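Local coordinates for protein single-stranded DNA specific exonuclease RecJ (Thermus thermophilus, PDB 2ZXR) that degrades single-stranded DNA in the 5' to 3' direction as a divalent-metal-dependent exonuclease, at residues A[3-11]-A[526-535]; A[354-362]-A[370-381]. One frame throughout, in Å; residues are numbered along the deposited sequence.

How the contacts relate
Contact 1 joins the N-terminal strand 5-9 to the end of strand 517-528 and the segment after it, at the OB-fold side of the molecule; contact 2 pairs the neighbouring strands 359-363 and 366-370 of the DHHA1 domain and packs the start of helix 377-383 against F360 of the first strand. Their centres lie about 24 Å apart. Each has a backbone bridge of two hydrogen bonds; partly buried contact 1 adds a cation-pi stack and a salt bridge, buried contact 2 apolar packing. Along the chain, contact 2 is nested within the loop that contact 1 closes. The two touch through R4, whose guanidinium probably donates hydrogen bonds to the carbonyls of T355 and L356.

Contact 1 (A[3-11]-A[526-535]); sequences DRVRWRVLS and DLRKPEALEG
W7 lies flat against the guanidinium of R528, the planes 5° apart and the centres 3.7 Å apart, a stacked cation-pi pair. R528 reaches it with CG set between its backbone N and carbonyl carbon (chi1 70°) and the chain extended to NE; this lays the chain along the indole, with CD over the six-membered ring in a CH-pi contact. E531 CB covers the opposite guanidinium face, E504 pairs with NE, and A532 O accepts from NH2. A water at the guanidinium edge links R528 NH1 to V5 O. At the rim of the indole, W7 NE1 donates to D526 OD2 at 3.2 Å, reaching the oxygen from above the carboxylate plane.

Farther along, E534 N donates to W7 O and V9 N to E534 O, both at 2.9 Å, flanking the single R8-E534 bridge. R8 starts with CG anti to its backbone N (chi1 167°) and bends at chi3, bringing NH2 within 2.6 Å of E534 OE1 in a salt bridge, while E534 CB lies over one guanidinium face.

Stacking, ion pairing and hydrogen bonds probably fix R528 in rotation; its stack holds strand 5-9 to the end of strand 517-528, and the R8-E534 bridge holds the segment following that strand.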
loop_
_atom_site.group_PDB
_atom_site.type_symbol
_atom_site.label_atom_id
_atom_site.label_comp_id
_atom_site.label_asym_id
_atom_site.label_seq_id
_atom_site.Cartn_x
_atom_site.Cartn_y
_atom_site.Cartn_z
ATOM N N ASP A 3 8.419 3.414 -18.293
ATOM C CA ASP A 3 9.706 4.080 -18.446
ATOM C C ASP A 3 9.796 5.234 -17.442
ATOM O O ASP A 3 10.823 5.922 -17.344
ATOM C CB ASP A 3 9.854 4.589 -19.880
ATOM C CG ASP A 3 11.086 5.437 -20.072
ATOM O OD1 ASP A 3 11.058 6.628 -19.683
ATOM O OD2 ASP A 3 12.085 4.909 -20.608
ATOM N N ARG A 4 8.709 5.446 -16.702
ATOM C CA ARG A 4 8.669 6.478 -15.676
ATOM C C ARG A 4 8.460 5.800 -14.307
ATOM O O ARG A 4 7.912 6.396 -13.374
ATOM C CB ARG A 4 7.553 7.493 -15.976
ATOM C CG ARG A 4 7.959 8.552 -17.004
ATOM C CD ARG A 4 6.854 9.556 -17.289
ATOM N NE ARG A 4 5.793 8.980 -18.106
ATOM C CZ ARG A 4 4.507 8.991 -17.772
ATOM N NH1 ARG A 4 4.117 9.547 -16.624
ATOM N NH2 ARG A 4 3.609 8.459 -18.596
ATOM N N VAL A 5 8.916 4.550 -14.210
ATOM C CA VAL A 5 8.824 3.748 -12.994
ATOM C C VAL A 5 10.216 3.599 -12.380
ATOM O O VAL A 5 11.083 2.978 -12.975
ATOM C CB VAL A 5 8.298 2.308 -13.285
ATOM C CG1 VAL A 5 8.240 1.495 -11.987
ATOM C CG2 VAL A 5 6.927 2.363 -13.943
ATOM N N ARG A 6 10.420 4.152 -11.193
ATOM C CA ARG A 6 11.714 4.057 -10.515
ATOM C C ARG A 6 11.675 3.021 -9.389
ATOM O O ARG A 6 10.729 3.004 -8.599
ATOM C CB ARG A 6 12.094 5.414 -9.889
ATOM C CG ARG A 6 12.679 6.467 -10.840
ATOM C CD ARG A 6 11.845 6.647 -12.100
ATOM N NE ARG A 6 11.962 7.991 -12.672
ATOM C CZ ARG A 6 12.076 8.241 -13.973
ATOM N NH1 ARG A 6 12.106 7.237 -14.847
ATOM N NH2 ARG A 6 12.105 9.498 -14.406
ATOM N N TRP A 7 12.682 2.158 -9.321
ATOM C CA TRP A 7 12.764 1.192 -8.224
ATOM C C TRP A 7 13.718 1.772 -7.175
ATOM O O TRP A 7 14.789 2.278 -7.508
ATOM C CB TRP A 7 13.316 -0.141 -8.698
ATOM C CG TRP A 7 12.384 -0.928 -9.559
ATOM C CD1 TRP A 7 11.374 -0.445 -10.337
ATOM C CD2 TRP A 7 12.453 -2.326 -9.812
ATOM N NE1 TRP A 7 10.815 -1.463 -11.072
ATOM C CE2 TRP A 7 11.458 -2.627 -10.768
ATOM C CE3 TRP A 7 13.265 -3.359 -9.326
ATOM C CZ2 TRP A 7 11.251 -3.913 -11.250
ATOM C CZ3 TRP A 7 13.059 -4.650 -9.807
ATOM C CH2 TRP A 7 12.059 -4.913 -10.760
ATOM N N ARG A 8 13.316 1.704 -5.915
ATOM C CA ARG A 8 14.119 2.195 -4.813
ATOM C C ARG A 8 14.211 1.149 -3.698
ATOM O O ARG A 8 13.226 0.453 -3.390
ATOM C CB ARG A 8 13.518 3.475 -4.239
ATOM C CG ARG A 8 14.129 3.858 -2.892
ATOM C CD ARG A 8 13.578 5.168 -2.360
ATOM N NE ARG A 8 13.788 6.269 -3.302
ATOM C CZ ARG A 8 14.956 6.877 -3.512
ATOM N NH1 ARG A 8 16.037 6.496 -2.840
ATOM N NH2 ARG A 8 15.046 7.868 -4.399
ATOM N N VAL A 9 15.387 1.049 -3.089
ATOM C CA VAL A 9 15.590 0.109 -1.997
ATOM C C VAL A 9 15.491 0.856 -0.682
ATOM O O VAL A 9 16.210 1.838 -0.459
ATOM C CB VAL A 9 16.972 -0.566 -2.083
ATOM C CG1 VAL A 9 17.135 -1.547 -0.943
ATOM C CG2 VAL A 9 17.120 -1.284 -3.410
ATOM N N LEU A 10 14.602 0.415 0.193
ATOM C CA LEU A 10 14.451 1.072 1.481
ATOM C C LEU A 10 15.782 1.073 2.257
ATOM O O LEU A 10 16.551 0.111 2.216
ATOM C CB LEU A 10 13.349 0.388 2.309
ATOM C CG LEU A 10 11.960 0.248 1.649
ATOM C CD1 LEU A 10 10.904 -0.035 2.746
ATOM C CD2 LEU A 10 11.592 1.527 0.888
ATOM N N SER A 11 16.031 2.158 2.979
ATOM C CA SER A 11 17.262 2.331 3.734
ATOM C C SER A 11 17.448 1.316 4.851
ATOM O O SER A 11 16.468 0.784 5.384
ATOM C CB SER A 11 17.260 3.720 4.357
ATOM O OG SER A 11 16.284 3.754 5.396
ATOM N N ASP A 526 6.435 -6.432 -10.588
ATOM C CA ASP A 526 7.111 -5.754 -11.692
ATOM C C ASP A 526 8.334 -6.587 -12.027
ATOM O O ASP A 526 8.876 -7.289 -11.167
ATOM C CB ASP A 526 7.513 -4.304 -11.386
ATOM C CG ASP A 526 7.750 -3.476 -12.676
ATOM O OD1 ASP A 526 7.553 -4.018 -13.794
ATOM O OD2 ASP A 526 8.129 -2.281 -12.589
ATOM N N LEU A 527 8.744 -6.515 -13.286
ATOM C CA LEU A 527 9.874 -7.286 -13.788
ATOM C C LEU A 527 10.548 -6.485 -14.908
ATOM O O LEU A 527 9.854 -5.875 -15.742
ATOM C CB LEU A 527 9.337 -8.626 -14.299
ATOM C CG LEU A 527 10.176 -9.632 -15.076
ATOM C CD1 LEU A 527 9.318 -10.871 -15.289
ATOM C CD2 LEU A 527 10.602 -9.060 -16.429
ATOM N N ARG A 528 11.885 -6.495 -14.939
ATOM C CA ARG A 528 12.611 -5.725 -15.946
ATOM C C ARG A 528 14.081 -6.111 -16.151
ATOM O O ARG A 528 14.669 -6.866 -15.377
ATOM C CB ARG A 528 12.575 -4.247 -15.561
ATOM C CG ARG A 528 13.437 -3.952 -14.336
ATOM C CD ARG A 528 13.466 -2.478 -13.948
ATOM N NE ARG A 528 14.452 -2.227 -12.894
ATOM C CZ ARG A 528 14.726 -1.025 -12.390
ATOM N NH1 ARG A 528 14.086 0.045 -12.839
ATOM N NH2 ARG A 528 15.635 -0.892 -11.435
ATOM N N LYS A 529 14.665 -5.575 -17.215
ATOM C CA LYS A 529 16.077 -5.784 -17.483
ATOM C C LYS A 529 16.659 -4.849 -16.430
ATOM O O LYS A 529 16.134 -3.763 -16.219
ATOM C CB LYS A 529 16.428 -5.300 -18.891
ATOM C CG LYS A 529 17.917 -5.086 -19.142
ATOM C CD LYS A 529 18.168 -4.624 -20.583
ATOM C CE LYS A 529 19.650 -4.410 -20.858
ATOM N NZ LYS A 529 20.246 -3.455 -19.883
ATOM N N PRO A 530 17.737 -5.257 -15.750
ATOM C CA PRO A 530 18.339 -4.406 -14.712
ATOM C C PRO A 530 18.512 -2.954 -15.142
ATOM O O PRO A 530 18.858 -2.678 -16.280
ATOM C CB PRO A 530 19.669 -5.102 -14.434
ATOM C CG PRO A 530 19.338 -6.553 -14.705
ATOM C CD PRO A 530 18.547 -6.464 -15.979
ATOM N N GLU A 531 18.266 -2.020 -14.232
ATOM C CA GLU A 531 18.397 -0.605 -14.556
ATOM C C GLU A 531 18.780 0.216 -13.338
ATOM O O GLU A 531 19.156 -0.321 -12.291
ATOM C CB GLU A 531 17.075 -0.064 -15.115
ATOM C CG GLU A 531 16.611 -0.771 -16.383
ATOM C CD GLU A 531 15.194 -0.393 -16.809
ATOM O OE1 GLU A 531 14.666 -1.037 -17.752
ATOM O OE2 GLU A 531 14.612 0.539 -16.204
ATOM N N ALA A 532 18.672 1.530 -13.487
ATOM C CA ALA A 532 18.978 2.444 -12.402
ATOM C C ALA A 532 18.233 1.888 -11.203
ATOM O O ALA A 532 17.100 1.409 -11.340
ATOM C CB ALA A 532 18.474 3.857 -12.739
ATOM N N LEU A 533 18.871 1.935 -10.039
ATOM C CA LEU A 533 18.268 1.425 -8.817
ATOM C C LEU A 533 18.562 2.448 -7.737
ATOM O O LEU A 533 19.711 2.650 -7.388
ATOM C CB LEU A 533 18.909 0.085 -8.470
ATOM C CG LEU A 533 18.096 -0.948 -7.690
ATOM C CD1 LEU A 533 19.000 -2.138 -7.325
ATOM C CD2 LEU A 533 17.509 -0.301 -6.447
ATOM N N GLU A 534 17.530 3.105 -7.220
ATOM C CA GLU A 534 17.714 4.113 -6.187
ATOM C C GLU A 534 17.942 3.533 -4.795
ATOM O O GLU A 534 17.463 2.443 -4.474
ATOM C CB GLU A 534 16.506 5.045 -6.140
ATOM C CG GLU A 534 16.197 5.728 -7.457
ATOM C CD GLU A 534 15.577 7.102 -7.261
ATOM O OE1 GLU A 534 14.406 7.179 -6.810
ATOM O OE2 GLU A 534 16.272 8.111 -7.548
ATOM N N GLY A 535 18.683 4.261 -3.972
ATOM C CA GLY A 535 18.935 3.807 -2.621
ATOM C C GLY A 535 20.374 3.907 -2.177
ATOM O O GLY A 535 21.262 4.213 -2.962
HETATM O O HOH W 1 11.611 0.584 -14.397
#

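Contact 2 (A[354-362]-A[370-381]); sequences ATLRPVFLV and RSLAPISAVEAL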
loop_
_atom_site.group_PDB
_atom_site.type_symbol
_atom_site.label_atom_id
_atom_site.label_comp_id
_atom_site.label_asym_id
_atom_site.label_seq_id
_atom_site.Cartn_x
_atom_site.Cartn_y
_atom_site.Cartn_z
ATOM N N ALA A 354 -2.950 2.757 -16.446
ATOM C CA ALA A 354 -2.359 2.191 -17.647
ATOM C C ALA A 354 -1.462 3.232 -18.280
ATOM O O ALA A 354 -0.558 2.929 -19.051
ATOM C CB ALA A 354 -3.479 1.831 -18.639
ATOM N N THR A 355 -1.710 4.467 -17.890
ATOM C CA THR A 355 -1.076 5.623 -18.487
ATOM C C THR A 355 -0.140 6.496 -17.627
ATOM O O THR A 355 0.755 7.182 -18.148
ATOM C CB THR A 355 -2.258 6.457 -19.041
ATOM O OG1 THR A 355 -2.206 6.493 -20.468
ATOM C CG2 THR A 355 -2.306 7.809 -18.414
ATOM N N LEU A 356 -0.349 6.487 -16.321
ATOM C CA LEU A 356 0.449 7.322 -15.428
ATOM C C LEU A 356 0.287 8.804 -15.801
ATOM O O LEU A 356 1.258 9.559 -15.845
ATOM C CB LEU A 356 1.920 6.911 -15.499
ATOM C CG LEU A 356 2.505 6.258 -14.236
ATOM C CD1 LEU A 356 1.475 5.373 -13.522
ATOM C CD2 LEU A 356 3.741 5.472 -14.630
ATOM N N ARG A 357 -0.955 9.205 -16.076
ATOM C CA ARG A 357 -1.280 10.585 -16.433
ATOM C C ARG A 357 -2.599 10.996 -15.771
ATOM O O ARG A 357 -3.458 10.162 -15.490
ATOM C CB ARG A 357 -1.461 10.732 -17.943
ATOM C CG ARG A 357 -0.247 10.466 -18.794
ATOM C CD ARG A 357 0.811 11.497 -18.557
ATOM N NE ARG A 357 1.954 11.254 -19.423
ATOM C CZ ARG A 357 3.037 12.020 -19.457
ATOM N NH1 ARG A 357 3.114 13.087 -18.670
ATOM N NH2 ARG A 357 4.041 11.703 -20.260
ATOM N N PRO A 358 -2.773 12.299 -15.516
ATOM C CA PRO A 358 -4.014 12.769 -14.899
ATOM C C PRO A 358 -5.122 12.439 -15.913
ATOM O O PRO A 358 -4.881 12.482 -17.133
ATOM C CB PRO A 358 -3.786 14.274 -14.765
ATOM C CG PRO A 358 -2.292 14.415 -14.723
ATOM C CD PRO A 358 -1.821 13.404 -15.728
ATOM N N VAL A 359 -6.313 12.083 -15.441
ATOM C CA VAL A 359 -7.389 11.766 -16.368
ATOM C C VAL A 359 -8.630 12.541 -15.991
ATOM O O VAL A 359 -8.998 12.640 -14.812
ATOM C CB VAL A 359 -7.686 10.236 -16.408
ATOM C CG1 VAL A 359 -8.891 9.926 -17.323
ATOM C CG2 VAL A 359 -6.461 9.501 -16.938
ATOM N N PHE A 360 -9.235 13.136 -17.017
ATOM C CA PHE A 360 -10.445 13.932 -16.915
ATOM C C PHE A 360 -11.443 13.303 -17.889
ATOM O O PHE A 360 -11.155 13.175 -19.081
ATOM C CB PHE A 360 -10.197 15.381 -17.372
ATOM C CG PHE A 360 -9.131 16.100 -16.602
ATOM C CD1 PHE A 360 -7.789 15.723 -16.715
ATOM C CD2 PHE A 360 -9.469 17.129 -15.742
ATOM C CE1 PHE A 360 -6.794 16.367 -15.969
ATOM C CE2 PHE A 360 -8.494 17.773 -14.994
ATOM C CZ PHE A 360 -7.153 17.390 -15.105
ATOM N N LEU A 361 -12.611 12.931 -17.388
ATOM C CA LEU A 361 -13.660 12.330 -18.203
ATOM C C LEU A 361 -14.936 13.124 -17.995
ATOM O O LEU A 361 -15.238 13.570 -16.862
ATOM C CB LEU A 361 -13.919 10.883 -17.757
ATOM C CG LEU A 361 -13.201 9.720 -18.450
ATOM C CD1 LEU A 361 -11.823 10.122 -18.935
ATOM C CD2 LEU A 361 -13.181 8.517 -17.498
ATOM N N VAL A 362 -15.682 13.299 -19.079
ATOM C CA VAL A 362 -16.946 14.029 -19.050
ATOM C C VAL A 362 -17.976 13.122 -19.683
ATOM O O VAL A 362 -17.711 12.523 -20.720
ATOM C CB VAL A 362 -16.874 15.312 -19.894
ATOM C CG1 VAL A 362 -18.250 15.995 -19.925
ATOM C CG2 VAL A 362 -15.831 16.250 -19.329
ATOM N N ARG A 370 -9.129 12.031 -11.974
ATOM C CA ARG A 370 -8.259 11.201 -11.162
ATOM C C ARG A 370 -6.906 11.736 -11.557
ATOM O O ARG A 370 -6.617 11.896 -12.745
ATOM C CB ARG A 370 -8.358 9.695 -11.501
ATOM C CG ARG A 370 -9.681 9.036 -11.046
ATOM C CD ARG A 370 -9.877 9.100 -9.517
ATOM N NE ARG A 370 -11.187 8.584 -9.092
ATOM C CZ ARG A 370 -12.331 9.273 -9.135
ATOM N NH1 ARG A 370 -12.369 10.539 -9.576
ATOM N NH2 ARG A 370 -13.461 8.685 -8.758
ATOM N N SER A 371 -6.078 12.039 -10.573
ATOM C CA SER A 371 -4.764 12.560 -10.864
ATOM C C SER A 371 -3.723 11.929 -9.949
ATOM O O SER A 371 -4.048 11.117 -9.070
ATOM C CB SER A 371 -4.749 14.084 -10.686
ATOM O OG SER A 371 -3.547 14.650 -11.207
ATOM N N LEU A 372 -2.469 12.321 -10.156
ATOM C CA LEU A 372 -1.359 11.792 -9.371
ATOM C C LEU A 372 -0.195 12.744 -9.479
ATOM O O LEU A 372 -0.292 13.808 -10.081
ATOM C CB LEU A 372 -0.872 10.465 -9.965
ATOM C CG LEU A 372 -0.044 10.560 -11.267
ATOM C CD1 LEU A 372 0.506 9.170 -11.633
ATOM C CD2 LEU A 372 -0.899 11.089 -12.441
ATOM N N ALA A 373 0.911 12.316 -8.886
ATOM C CA ALA A 373 2.193 13.001 -8.988
ATOM C C ALA A 373 2.217 14.435 -8.573
ATOM O O ALA A 373 1.747 14.762 -7.468
ATOM C CB ALA A 373 2.682 12.861 -10.382
ATOM N N PRO A 374 2.782 15.329 -9.414
ATOM C CA PRO A 374 2.718 16.673 -8.859
ATOM C C PRO A 374 1.497 17.403 -9.393
ATOM O O PRO A 374 1.407 18.617 -9.289
ATOM C CB PRO A 374 4.015 17.294 -9.342
ATOM C CG PRO A 374 4.115 16.750 -10.738
ATOM C CD PRO A 374 3.749 15.285 -10.536
ATOM N N ILE A 375 0.555 16.678 -9.986
ATOM C CA ILE A 375 -0.606 17.382 -10.507
ATOM C C ILE A 375 -1.843 17.183 -9.682
ATOM O O ILE A 375 -2.376 16.076 -9.577
ATOM C CB ILE A 375 -0.914 16.998 -11.942
ATOM C CG1 ILE A 375 0.321 17.246 -12.804
ATOM C CG2 ILE A 375 -2.095 17.831 -12.454
ATOM C CD1 ILE A 375 0.125 16.832 -14.211
ATOM N N SER A 376 -2.290 18.292 -9.111
ATOM C CA SER A 376 -3.473 18.335 -8.282
ATOM C C SER A 376 -4.747 18.396 -9.125
ATOM O O SER A 376 -4.919 19.288 -9.980
ATOM C CB SER A 376 -3.402 19.546 -7.353
ATOM O OG SER A 376 -4.638 19.733 -6.691
ATOM N N ALA A 377 -5.631 17.435 -8.866
ATOM C CA ALA A 377 -6.898 17.319 -9.555
ATOM C C ALA A 377 -7.732 18.591 -9.438
ATOM O O ALA A 377 -8.089 19.211 -10.452
ATOM C CB ALA A 377 -7.691 16.123 -8.999
ATOM N N VAL A 378 -8.017 18.989 -8.200
ATOM C CA VAL A 378 -8.849 20.147 -7.979
ATOM C C VAL A 378 -8.217 21.464 -8.423
ATOM O O VAL A 378 -8.931 22.385 -8.819
ATOM C CB VAL A 378 -9.326 20.208 -6.492
ATOM C CG1 VAL A 378 -8.155 20.488 -5.535
ATOM C CG2 VAL A 378 -10.410 21.243 -6.346
ATOM N N GLU A 379 -6.892 21.562 -8.385
ATOM C CA GLU A 379 -6.235 22.795 -8.821
ATOM C C GLU A 379 -6.283 22.871 -10.353
ATOM O O GLU A 379 -6.317 23.953 -10.926
ATOM C CB GLU A 379 -4.779 22.860 -8.323
ATOM C CG GLU A 379 -4.631 23.169 -6.832
ATOM C CD GLU A 379 -5.319 24.479 -6.412
ATOM O OE1 GLU A 379 -4.985 25.547 -6.982
ATOM O OE2 GLU A 379 -6.199 24.440 -5.510
ATOM N N ALA A 380 -6.290 21.720 -11.014
ATOM C CA ALA A 380 -6.363 21.690 -12.477
ATOM C C ALA A 380 -7.749 22.211 -12.898
ATOM O O ALA A 380 -7.884 22.953 -13.880
ATOM C CB ALA A 380 -6.156 20.277 -12.980
ATOM N N LEU A 381 -8.771 21.837 -12.133
ATOM C CA LEU A 381 -10.120 22.297 -12.417
ATOM C C LEU A 381 -10.179 23.790 -12.116
ATOM O O LEU A 381 -10.832 24.557 -12.832
ATOM C CB LEU A 381 -11.156 21.558 -11.558
ATOM C CG LEU A 381 -11.318 20.052 -11.818
ATOM C CD1 LEU A 381 -12.529 19.522 -11.006
ATOM C CD2 LEU A 381 -11.519 19.791 -13.318
#
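V359 and R370 form an antiparallel hydrogen-bonded pair in the mixed sheet of the DHHA1 domain. V359 N donates to R370 O at 2.7 Å, nearly straight at 176°, and R370 N returns the bond to V359 O at 2.9 Å. P358 CA also lies near R370 O, in a bent CA-H...O contact. The R370 side chain is about 10 Å from that of D82, a manganese-binding residue.

Apolar contacts continue from the pair. P358 presents CG to I375 CD1 at 3.5 Å, a tight approach in which the two side chains cross at about a right angle; the same ring also meets S371 OG through CB and CG. L372 CG stands between its backbone N and carbonyl carbon (chi1 75°), which turns CD2 onto the R357-P358 peptide, 3.7 Å from R357 C. From the strand, F360 presents its ring edge to the helix: CZ meets A380 CB in the ring plane at 3.7 Å, and CE2 touches L381 CD2.

Polar bonds within 370-381 accompany the turn that carries these groups. I375 N closes the type II' turn onto L372 O; S371 OG lies 2.5 Å from I375 O, so short that the exact length is doubtful. S376 is the N-cap of helix 377-383, with a weak capping bond from E379 N.

The polar backbone atoms of V359 and R370 thus satisfy one another in a buried setting, while the turn at 372-375 brings I375 against P358 and leads into the helix that receives F360.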